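PDB 2G8S: Glucose/sorbosone dehydrogenases from Escherichia coli K12, which folds as a six-bladed beta-propeller of the glucose/sorbosone dehydrogenase family and binds a calcium ion. Local coordinates for residues Leu68-Leu73 and Gly132-Phe137; Gly97-Tyr102 and Val118-Pro123; Ile191-Ile196 and Lys231-Pro236. All coordinates share one frame; numbering follows the deposited sequence. Where two conformers were deposited one is given.

Six antiparallel sheets follow one another along the chain as the blades of a propeller. Interaction 1 closes a loop from the strand 68-73 to the strand 135-137, the first strands of two successive blades. Within that loop lies the smaller one of interaction 2, where segments 97-102 and 118-123 pair in the outer part of the earlier blade. The two contacts touch where L135 CD2 packs on V100 CG1, 3.8 Å away. Interaction 3 opens only after both have closed: the last strand of the second blade, 191-194, meets a calcium-binding loop between strands 222-225 and 265-267 of the next blade. No loops cross.

Interaction 1: Leu68-Leu73 and Gly132-Phe137; sequences LLDVVL and GGRLVF
At the seam between two neighbouring propeller blades, D70 of the strand 68-73 receives both the side chain of R134 and the backbone of L135. The strands run nearly parallel, 18° apart, yet share no backbone hydrogen bond; the polar link across the seam runs through this acidic side chain, with apolar packing beside it. R134 approaches side-on: NE lies 2.9 Å from D70 OD2 and NH2 lies 3.0 Å from D70 OD1, a salt bridge with two separate grips. The carboxylate lies near the edge of the guanidinium, but the two planes are turned 44° apart, and both nitrogens come from above the carboxylate plane. The anti lone pair of D70 OD2 is taken by L135 N, 2.8 Å away and almost straight. R134 can reach back because its chain bends at chi2 and chi3. An aspartate suits the place, being short and having two oxygens for three N-H groups in a buried setting. Glycine suits position 133, where a CB would jam against G132 O and run into L69 CD1. Further along, V72 CG2 rests on L135 CB (3.9 Å), while V72 CG1 meets the edge of the F137 ring at CD2 (3.8 Å). Around the pair, S86 of strand 82-90 faces both L69 and D70 in a classic beta bulge, W84 packs edge-to-face with F137, R134 NH1 forms a salt bridge with D327, and strands 20-25 and 198-205 touch the arginine.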
loop_
_atom_site.group_PDB
_atom_site.type_symbol
_atom_site.label_atom_id
_atom_site.label_comp_id
_atom_site.label_asym_id
_atom_site.label_seq_id
_atom_site.Cartn_x
_atom_site.Cartn_y
_atom_site.Cartn_z
ATOM N N LEU A 68 -5.672 -1.252 -11.491
ATOM C CA LEU A 68 -5.817 -2.379 -10.563
ATOM C C LEU A 68 -4.671 -2.286 -9.576
ATOM O O LEU A 68 -3.508 -2.215 -9.983
ATOM C CB LEU A 68 -5.774 -3.715 -11.306
ATOM C CG LEU A 68 -5.978 -4.956 -10.440
ATOM C CD1 LEU A 68 -7.345 -4.945 -9.750
ATOM C CD2 LEU A 68 -5.790 -6.208 -11.287
ATOM N N LEU A 69 -5.012 -2.258 -8.289
ATOM C CA LEU A 69 -4.038 -1.939 -7.250
ATOM C C LEU A 69 -3.699 -3.161 -6.391
ATOM O O LEU A 69 -2.939 -4.013 -6.839
ATOM C CB LEU A 69 -4.484 -0.709 -6.440
ATOM C CG LEU A 69 -4.726 0.547 -7.311
ATOM C CD1 LEU A 69 -5.371 1.647 -6.472
ATOM C CD2 LEU A 69 -3.463 1.047 -8.021
ATOM N N ASP A 70 -4.240 -3.264 -5.180
ATOM C CA ASP A 70 -3.780 -4.330 -4.283
ATOM C C ASP A 70 -4.462 -5.664 -4.540
ATOM O O ASP A 70 -5.593 -5.713 -5.023
ATOM C CB ASP A 70 -3.958 -3.934 -2.815
ATOM C CG ASP A 70 -2.810 -4.416 -1.934
ATOM O OD1 ASP A 70 -1.978 -5.224 -2.406
ATOM O OD2 ASP A 70 -2.733 -3.962 -0.775
ATOM N N VAL A 71 -3.760 -6.747 -4.204
ATOM C CA VAL A 71 -4.371 -8.063 -4.115
ATOM C C VAL A 71 -3.919 -8.665 -2.793
ATOM O O VAL A 71 -2.718 -8.720 -2.521
ATOM C CB VAL A 71 -3.985 -8.986 -5.307
ATOM C CG1 VAL A 71 -2.466 -9.102 -5.490
ATOM C CG2 VAL A 71 -4.597 -10.362 -5.122
ATOM N N VAL A 72 -4.878 -9.080 -1.969
ATOM C CA VAL A 72 -4.572 -9.622 -0.642
ATOM C C VAL A 72 -5.486 -10.810 -0.354
ATOM O O VAL A 72 -6.685 -10.736 -0.597
ATOM C CB VAL A 72 -4.737 -8.539 0.481
ATOM C CG1 VAL A 72 -4.404 -9.117 1.857
ATOM C CG2 VAL A 72 -3.877 -7.305 0.188
ATOM N N LEU A 73 -4.930 -11.896 0.174
ATOM C CA LEU A 73 -5.753 -13.045 0.550
ATOM C C LEU A 73 -6.472 -12.755 1.857
ATOM O O LEU A 73 -5.901 -12.128 2.752
ATOM C CB LEU A 73 -4.899 -14.306 0.707
ATOM C CG LEU A 73 -3.910 -14.700 -0.382
ATOM C CD1 LEU A 73 -3.456 -16.118 -0.101
ATOM C CD2 LEU A 73 -4.495 -14.608 -1.772
ATOM N N GLY A 132 -4.106 6.040 -2.936
ATOM C CA GLY A 132 -3.699 5.054 -1.926
ATOM C C GLY A 132 -3.921 3.666 -2.522
ATOM O O GLY A 132 -3.508 3.395 -3.660
ATOM N N GLY A 133 -4.582 2.789 -1.768
ATOM C CA GLY A 133 -5.005 1.496 -2.312
ATOM C C GLY A 133 -4.602 0.260 -1.533
ATOM O O GLY A 133 -5.179 -0.811 -1.728
ATOM N N ARG A 134 -3.616 0.393 -0.650
ATOM C CA ARG A 134 -3.157 -0.775 0.104
ATOM C C ARG A 134 -4.223 -1.294 1.067
ATOM O O ARG A 134 -4.900 -0.513 1.737
ATOM C CB ARG A 134 -1.867 -0.471 0.869
ATOM C CG ARG A 134 -1.264 -1.675 1.597
ATOM C CD ARG A 134 0.047 -2.147 0.978
ATOM N NE ARG A 134 -0.114 -2.881 -0.276
ATOM C CZ ARG A 134 0.892 -3.178 -1.103
ATOM N NH1 ARG A 134 2.134 -2.791 -0.822
ATOM N NH2 ARG A 134 0.662 -3.863 -2.217
ATOM N N LEU A 135 -4.352 -2.620 1.111
ATOM C CA LEU A 135 -5.244 -3.315 2.035
ATOM C C LEU A 135 -4.395 -4.137 2.986
ATOM O O LEU A 135 -3.517 -4.877 2.544
ATOM C CB LEU A 135 -6.149 -4.274 1.256
ATOM C CG LEU A 135 -6.917 -3.690 0.070
ATOM C CD1 LEU A 135 -7.646 -4.794 -0.685
ATOM C CD2 LEU A 135 -7.876 -2.636 0.566
ATOM N N VAL A 136 -4.664 -4.029 4.283
ATOM C CA VAL A 136 -3.963 -4.880 5.251
ATOM C C VAL A 136 -4.939 -5.444 6.280
ATOM O O VAL A 136 -5.663 -4.686 6.932
ATOM C CB VAL A 136 -2.817 -4.118 5.981
ATOM C CG1 VAL A 136 -2.236 -4.980 7.105
ATOM C CG2 VAL A 136 -1.709 -3.747 5.012
ATOM N N PHE A 137 -4.954 -6.772 6.424
ATOM C CA PHE A 137 -5.703 -7.409 7.509
ATOM C C PHE A 137 -4.860 -7.403 8.789
ATOM O O PHE A 137 -3.659 -7.720 8.746
ATOM C CB PHE A 137 -6.099 -8.841 7.128
ATOM C CG PHE A 137 -7.178 -8.906 6.080
ATOM C CD1 PHE A 137 -8.523 -8.805 6.443
ATOM C CD2 PHE A 137 -6.850 -9.052 4.741
ATOM C CE1 PHE A 137 -9.524 -8.839 5.474
ATOM C CE2 PHE A 137 -7.846 -9.091 3.762
ATOM C CZ PHE A 137 -9.185 -8.983 4.135
#

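Interaction 2: Gly97-Tyr102 and Val118-Pro123; sequences GTAVGY and VFRQMP. With PO4 (phosphate ion), chain D.
Q121 reaches across to T98 with a fully extended chain, CG anti to the backbone N (chi1 178°). Its CB sits 3.4 Å from T98 O, the carbonyl that also accepts the backbone N of Q121. Further out, CD passes 4.0 Å from T98 N, and at the tip OE1 accepts that same N-H at 3.1 Å, the donor tilted from the amide's carbonyl plane. The rest of the amide is used as well: OE1 takes a second bond from N150 ND2, and NE2 donates to the carbonyls of G148 and L162. A glutamine suits a place needing both acceptor and donor, and here it carries the pairing on after the strand 115-120 has ended. One water joins T98 O to Q121 O. On one side of the sheet, V100 CG2 meets the edge of the F119 ring at CD2 (4.0 Å). On the other, R120 CG lies 4.1 Å from A99 CB, and R120, bound to E89 through NE, donates from NH1 to a phosphate ion. V100 O takes two N-H groups, from V118 (2.9 Å) and F119 (3.1 Å). Two residues facing one make this a classic beta bulge, set in the antiparallel outer strands of a propeller blade.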
loop_
_atom_site.group_PDB
_atom_site.type_symbol
_atom_site.label_atom_id
_atom_site.label_comp_id
_atom_site.label_asym_id
_atom_site.label_seq_id
_atom_site.Cartn_x
_atom_site.Cartn_y
_atom_site.Cartn_z
ATOM N N GLY A 97 -12.210 7.382 -7.834
ATOM C CA GLY A 97 -11.930 7.143 -6.433
ATOM C C GLY A 97 -11.581 5.676 -6.271
ATOM O O GLY A 97 -11.813 4.863 -7.169
ATOM N N THR A 98 -11.014 5.337 -5.123
ATOM C CA THR A 98 -10.626 3.965 -4.831
ATOM C C THR A 98 -11.848 3.120 -4.475
ATOM O O THR A 98 -12.787 3.606 -3.836
ATOM C CB THR A 98 -9.612 3.974 -3.684
ATOM O OG1 THR A 98 -8.527 4.828 -4.061
ATOM C CG2 THR A 98 -9.075 2.567 -3.383
ATOM N N ALA A 99 -11.825 1.863 -4.907
ATOM C CA ALA A 99 -12.888 0.906 -4.626
ATOM C C ALA A 99 -12.245 -0.385 -4.162
ATOM O O ALA A 99 -11.131 -0.711 -4.571
ATOM C CB ALA A 99 -13.735 0.662 -5.866
ATOM N N VAL A 100 -12.965 -1.123 -3.321
ATOM C CA VAL A 100 -12.419 -2.310 -2.662
ATOM C C VAL A 100 -13.478 -3.395 -2.644
ATOM O O VAL A 100 -14.629 -3.138 -2.283
ATOM C CB VAL A 100 -11.993 -1.993 -1.209
ATOM C CG1 VAL A 100 -11.487 -3.256 -0.488
ATOM C CG2 VAL A 100 -10.917 -0.896 -1.181
ATOM N N GLY A 101 -13.081 -4.604 -3.027
ATOM C CA GLY A 101 -14.025 -5.725 -3.030
ATOM C C GLY A 101 -13.329 -7.055 -2.881
ATOM O O GLY A 101 -12.106 -7.122 -2.749
ATOM N N TYR A 102 -14.120 -8.120 -2.911
ATOM C CA TYR A 102 -13.569 -9.460 -2.809
ATOM C C TYR A 102 -14.347 -10.457 -3.644
ATOM O O TYR A 102 -15.514 -10.235 -3.964
ATOM C CB TYR A 102 -13.511 -9.939 -1.356
ATOM C CG TYR A 102 -14.853 -10.149 -0.680
ATOM C CD1 TYR A 102 -15.596 -11.319 -0.875
ATOM C CD2 TYR A 102 -15.362 -9.193 0.188
ATOM C CE1 TYR A 102 -16.829 -11.510 -0.218
ATOM C CE2 TYR A 102 -16.592 -9.374 0.846
ATOM C CZ TYR A 102 -17.317 -10.535 0.632
ATOM O OH TYR A 102 -18.526 -10.721 1.267
ATOM N N VAL A 118 -17.392 -3.820 -2.030
ATOM C CA VAL A 118 -17.996 -3.590 -0.725
ATOM C C VAL A 118 -17.709 -2.224 -0.109
ATOM O O VAL A 118 -18.368 -1.834 0.841
ATOM C CB VAL A 118 -17.642 -4.707 0.298
ATOM C CG1 VAL A 118 -17.997 -6.065 -0.249
ATOM C CG2 VAL A 118 -16.170 -4.655 0.692
ATOM N N PHE A 119 -16.711 -1.519 -0.640
ATOM C CA PHE A 119 -16.342 -0.220 -0.100
ATOM C C PHE A 119 -15.868 0.696 -1.209
ATOM O O PHE A 119 -15.107 0.288 -2.092
ATOM C CB PHE A 119 -15.248 -0.337 0.974
ATOM C CG PHE A 119 -14.669 0.996 1.368
ATOM C CD1 PHE A 119 -15.329 1.810 2.279
ATOM C CD2 PHE A 119 -13.496 1.463 0.778
ATOM C CE1 PHE A 119 -14.818 3.065 2.619
ATOM C CE2 PHE A 119 -12.984 2.702 1.112
ATOM C CZ PHE A 119 -13.647 3.509 2.029
ATOM N N ARG A 120 -16.333 1.943 -1.154
ATOM C CA ARG A 120 -15.894 2.969 -2.097
ATOM C C ARG A 120 -15.514 4.266 -1.410
ATOM O O ARG A 120 -16.241 4.774 -0.555
ATOM C CB ARG A 120 -16.988 3.273 -3.119
ATOM C CG ARG A 120 -17.161 2.200 -4.145
ATOM C CD ARG A 120 -18.351 2.512 -5.035
ATOM N NE ARG A 120 -18.365 1.647 -6.207
ATOM C CZ ARG A 120 -19.049 0.509 -6.308
ATOM N NH1 ARG A 120 -19.793 0.060 -5.294
ATOM N NH2 ARG A 120 -18.968 -0.188 -7.429
ATOM N N GLN A 121 -14.348 4.783 -1.780
ATOM C CA GLN A 121 -13.988 6.144 -1.442
ATOM C C GLN A 121 -14.999 7.088 -2.078
ATOM O O GLN A 121 -15.200 7.064 -3.290
ATOM C CB GLN A 121 -12.590 6.439 -1.970
ATOM C CG GLN A 121 -12.113 7.848 -1.716
ATOM C CD GLN A 121 -10.704 8.067 -2.220
ATOM O OE1 GLN A 121 -10.393 7.759 -3.372
ATOM N NE2 GLN A 121 -9.843 8.609 -1.361
HETATM N N MSE A 122 -15.648 7.889 -1.245
HETATM C CA MSE A 122 -16.604 8.886 -1.731
HETATM C C MSE A 122 -16.353 10.191 -0.992
HETATM O O MSE A 122 -16.022 10.168 0.187
HETATM C CB MSE A 122 -18.053 8.431 -1.530
HETATM C CG MSE A 122 -18.425 7.193 -2.318
HETATM SE SE MSE A 122 -18.428 7.500 -4.229
HETATM C CE MSE A 122 -20.173 8.270 -4.409
ATOM N N PRO A 123 -16.473 11.334 -1.693
ATOM C CA PRO A 123 -16.762 11.453 -3.119
ATOM C C PRO A 123 -15.574 11.000 -3.964
ATOM O O PRO A 123 -14.501 10.693 -3.419
ATOM C CB PRO A 123 -17.020 12.954 -3.300
ATOM C CG PRO A 123 -16.193 13.602 -2.215
ATOM C CD PRO A 123 -16.268 12.649 -1.050
HETATM P P PO4 D . -20.402 0.301 -1.760
HETATM O O1 PO4 D . -20.982 -1.102 -1.837
HETATM O O2 PO4 D . -20.962 1.175 -2.845
HETATM O O3 PO4 D . -20.727 0.917 -0.422
HETATM O O4 PO4 D . -18.913 0.220 -1.958
HETATM O O HOH W 1 -14.602 5.294 -5.206
#

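Interaction 3: Ile191-Ile196 and Lys231-Pro236; sequences IWSYGI and KNYGWP. With CA (calcium ion), chain C.
With chi1 of 63°, the ring of Y194 is folded between its own backbone N and carbonyl carbon, and N232 has CG anti to its backbone N (chi1 -175°); together these torsions lay the asparagine over the tyrosine. N232 CB sits above one ring face, 3.9 Å from the centroid and offset toward the rim, a CH-pi contact, while ND2 comes within 3.3 Å of Y194 CE1. The amide is inclined only 31° to the ring. Its OD1 reaches forward to accept G234 N at 2.8 Å, forming an Asx turn, a role that suits asparagine because its short side chain reaches an N-H two residues on. A water links ND2 to Y194 OH. The backbones meet as well: Y194 N donates to K231 O, Y194 O accepts Y233 N at 2.8 Å in a nearly straight bond, and G195 O accepts W235 N at 3.0 Å from above the carbonyl plane. Glycine fits at 195, where phi is positive and a side chain would run into N232 OD1 and G234 N. Beside it, I196 CG2 packs on Y233 CB (3.9 Å). These bonds probably help to hold the turn that presents Y233 O to the calcium ion at 2.4 Å, with E223 and four waters also around the metal. One of those waters donates to G195 O, so segment 191-196 supports the site from its second shell, and the cation probably polarises the Y233 carbonyl.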
loop_
_atom_site.group_PDB
_atom_site.type_symbol
_atom_site.label_atom_id
_atom_site.label_comp_id
_atom_site.label_asym_id
_atom_site.label_seq_id
_atom_site.Cartn_x
_atom_site.Cartn_y
_atom_site.Cartn_z
ATOM N N ILE A 191 -13.910 5.790 9.020
ATOM C CA ILE A 191 -12.608 6.414 9.297
ATOM C C ILE A 191 -11.964 5.931 10.600
ATOM O O ILE A 191 -12.599 5.921 11.659
ATOM C CB ILE A 191 -12.717 7.969 9.295
ATOM C CG1 ILE A 191 -13.121 8.473 7.899
ATOM C CG2 ILE A 191 -11.391 8.623 9.757
ATOM C CD1 ILE A 191 -13.610 9.909 7.881
ATOM N N TRP A 192 -10.690 5.556 10.503
ATOM C CA TRP A 192 -9.858 5.234 11.656
ATOM C C TRP A 192 -8.912 6.394 11.974
ATOM O O TRP A 192 -8.870 6.867 13.100
ATOM C CB TRP A 192 -9.054 3.966 11.371
ATOM C CG TRP A 192 -8.399 3.350 12.571
ATOM C CD1 TRP A 192 -7.053 3.267 12.835
ATOM C CD2 TRP A 192 -9.062 2.694 13.660
ATOM N NE1 TRP A 192 -6.842 2.600 14.022
ATOM C CE2 TRP A 192 -8.057 2.236 14.549
ATOM C CE3 TRP A 192 -10.407 2.453 13.971
ATOM C CZ2 TRP A 192 -8.361 1.543 15.730
ATOM C CZ3 TRP A 192 -10.709 1.767 15.140
ATOM C CH2 TRP A 192 -9.691 1.323 16.008
ATOM N N SER A 193 -8.164 6.848 10.968
ATOM C CA SER A 193 -7.242 7.983 11.120
ATOM C C SER A 193 -7.410 8.909 9.930
ATOM O O SER A 193 -7.899 8.493 8.873
ATOM C CB SER A 193 -5.778 7.516 11.181
ATOM O OG SER A 193 -5.570 6.482 12.139
ATOM N N TYR A 194 -6.979 10.158 10.086
ATOM C CA TYR A 194 -7.099 11.124 8.999
ATOM C C TYR A 194 -5.855 11.992 8.879
ATOM O O TYR A 194 -4.913 11.819 9.642
ATOM C CB TYR A 194 -8.395 11.944 9.136
ATOM C CG TYR A 194 -8.538 12.826 10.362
ATOM C CD1 TYR A 194 -8.502 14.218 10.235
ATOM C CD2 TYR A 194 -8.785 12.285 11.624
ATOM C CE1 TYR A 194 -8.657 15.050 11.341
ATOM C CE2 TYR A 194 -8.947 13.116 12.746
ATOM C CZ TYR A 194 -8.880 14.496 12.589
ATOM O OH TYR A 194 -9.046 15.308 13.688
ATOM N N GLY A 195 -5.837 12.897 7.905
ATOM C CA GLY A 195 -4.672 13.767 7.708
ATOM C C GLY A 195 -3.492 13.063 7.067
ATOM O O GLY A 195 -2.337 13.281 7.446
ATOM N N ILE A 196 -3.794 12.210 6.097
ATOM C CA ILE A 196 -2.730 11.586 5.316
ATOM C C ILE A 196 -2.863 12.044 3.867
ATOM O O ILE A 196 -3.945 12.446 3.414
ATOM C CB ILE A 196 -2.663 10.036 5.493
ATOM C CG1 ILE A 196 -3.914 9.370 4.938
ATOM C CG2 ILE A 196 -2.428 9.653 6.978
ATOM C CD1 ILE A 196 -3.868 7.853 4.959
ATOM N N LYS A 231 -6.929 9.574 15.294
ATOM C CA LYS A 231 -5.885 10.606 15.308
ATOM C C LYS A 231 -5.657 11.249 13.938
ATOM O O LYS A 231 -5.932 10.645 12.896
ATOM C CB LYS A 231 -4.574 10.035 15.865
ATOM C CG LYS A 231 -4.655 9.547 17.321
ATOM C CD LYS A 231 -4.097 10.563 18.295
ATOM C CE LYS A 231 -4.106 10.034 19.726
ATOM N NZ LYS A 231 -3.021 9.038 20.008
ATOM N N ASN A 232 -5.148 12.480 13.976
ATOM C CA ASN A 232 -4.908 13.338 12.827
ATOM C C ASN A 232 -3.410 13.370 12.534
ATOM O O ASN A 232 -2.637 13.847 13.357
ATOM C CB ASN A 232 -5.403 14.744 13.215
ATOM C CG ASN A 232 -5.345 15.748 12.079
ATOM O OD1 ASN A 232 -4.712 15.529 11.050
ATOM N ND2 ASN A 232 -6.018 16.884 12.277
ATOM N N TYR A 233 -3.018 12.880 11.364
ATOM C CA TYR A 233 -1.605 12.851 10.946
ATOM C C TYR A 233 -1.164 14.117 10.208
ATOM O O TYR A 233 -0.049 14.215 9.701
ATOM C CB TYR A 233 -1.256 11.489 10.263
ATOM C CG TYR A 233 -1.330 10.484 11.367
ATOM C CD1 TYR A 233 -0.224 10.224 12.162
ATOM C CD2 TYR A 233 -2.566 9.945 11.751
ATOM C CE1 TYR A 233 -0.319 9.398 13.271
ATOM C CE2 TYR A 233 -2.671 9.118 12.864
ATOM C CZ TYR A 233 -1.548 8.853 13.620
ATOM O OH TYR A 233 -1.662 8.062 14.740
ATOM N N GLY A 234 -2.047 15.111 10.206
ATOM C CA GLY A 234 -1.629 16.480 9.922
ATOM C C GLY A 234 -1.832 17.047 8.535
ATOM O O GLY A 234 -2.005 18.251 8.395
ATOM N N TRP A 235 -1.816 16.206 7.501
ATOM C CA TRP A 235 -1.830 16.727 6.135
ATOM C C TRP A 235 -3.156 17.442 5.838
ATOM O O TRP A 235 -4.216 16.887 6.126
ATOM C CB TRP A 235 -1.591 15.600 5.134
ATOM C CG TRP A 235 -1.667 16.056 3.722
ATOM C CD1 TRP A 235 -2.700 15.850 2.834
ATOM C CD2 TRP A 235 -0.681 16.823 3.018
ATOM N NE1 TRP A 235 -2.409 16.435 1.625
ATOM C CE2 TRP A 235 -1.178 17.043 1.708
ATOM C CE3 TRP A 235 0.573 17.349 3.370
ATOM C CZ2 TRP A 235 -0.458 17.760 0.745
ATOM C CZ3 TRP A 235 1.294 18.061 2.416
ATOM C CH2 TRP A 235 0.774 18.267 1.116
ATOM N N PRO A 236 -3.105 18.660 5.237
ATOM C CA PRO A 236 -1.976 19.482 4.790
ATOM C C PRO A 236 -1.627 20.631 5.734
ATOM O O PRO A 236 -0.865 21.525 5.346
ATOM C CB PRO A 236 -2.501 20.047 3.468
ATOM C CG PRO A 236 -3.979 20.297 3.778
ATOM C CD PRO A 236 -4.388 19.279 4.832
HETATM CA CA CA C . 2.028 13.750 8.581
HETATM O O HOH W 2 -6.965 17.353 15.195
HETATM O O HOH W 3 0.431 12.463 7.357
HETATM O O HOH W 4 1.561 15.413 6.970
HETATM O O HOH W 5 2.852 15.579 9.810
HETATM O O HOH W 6 2.404 12.391 10.608
#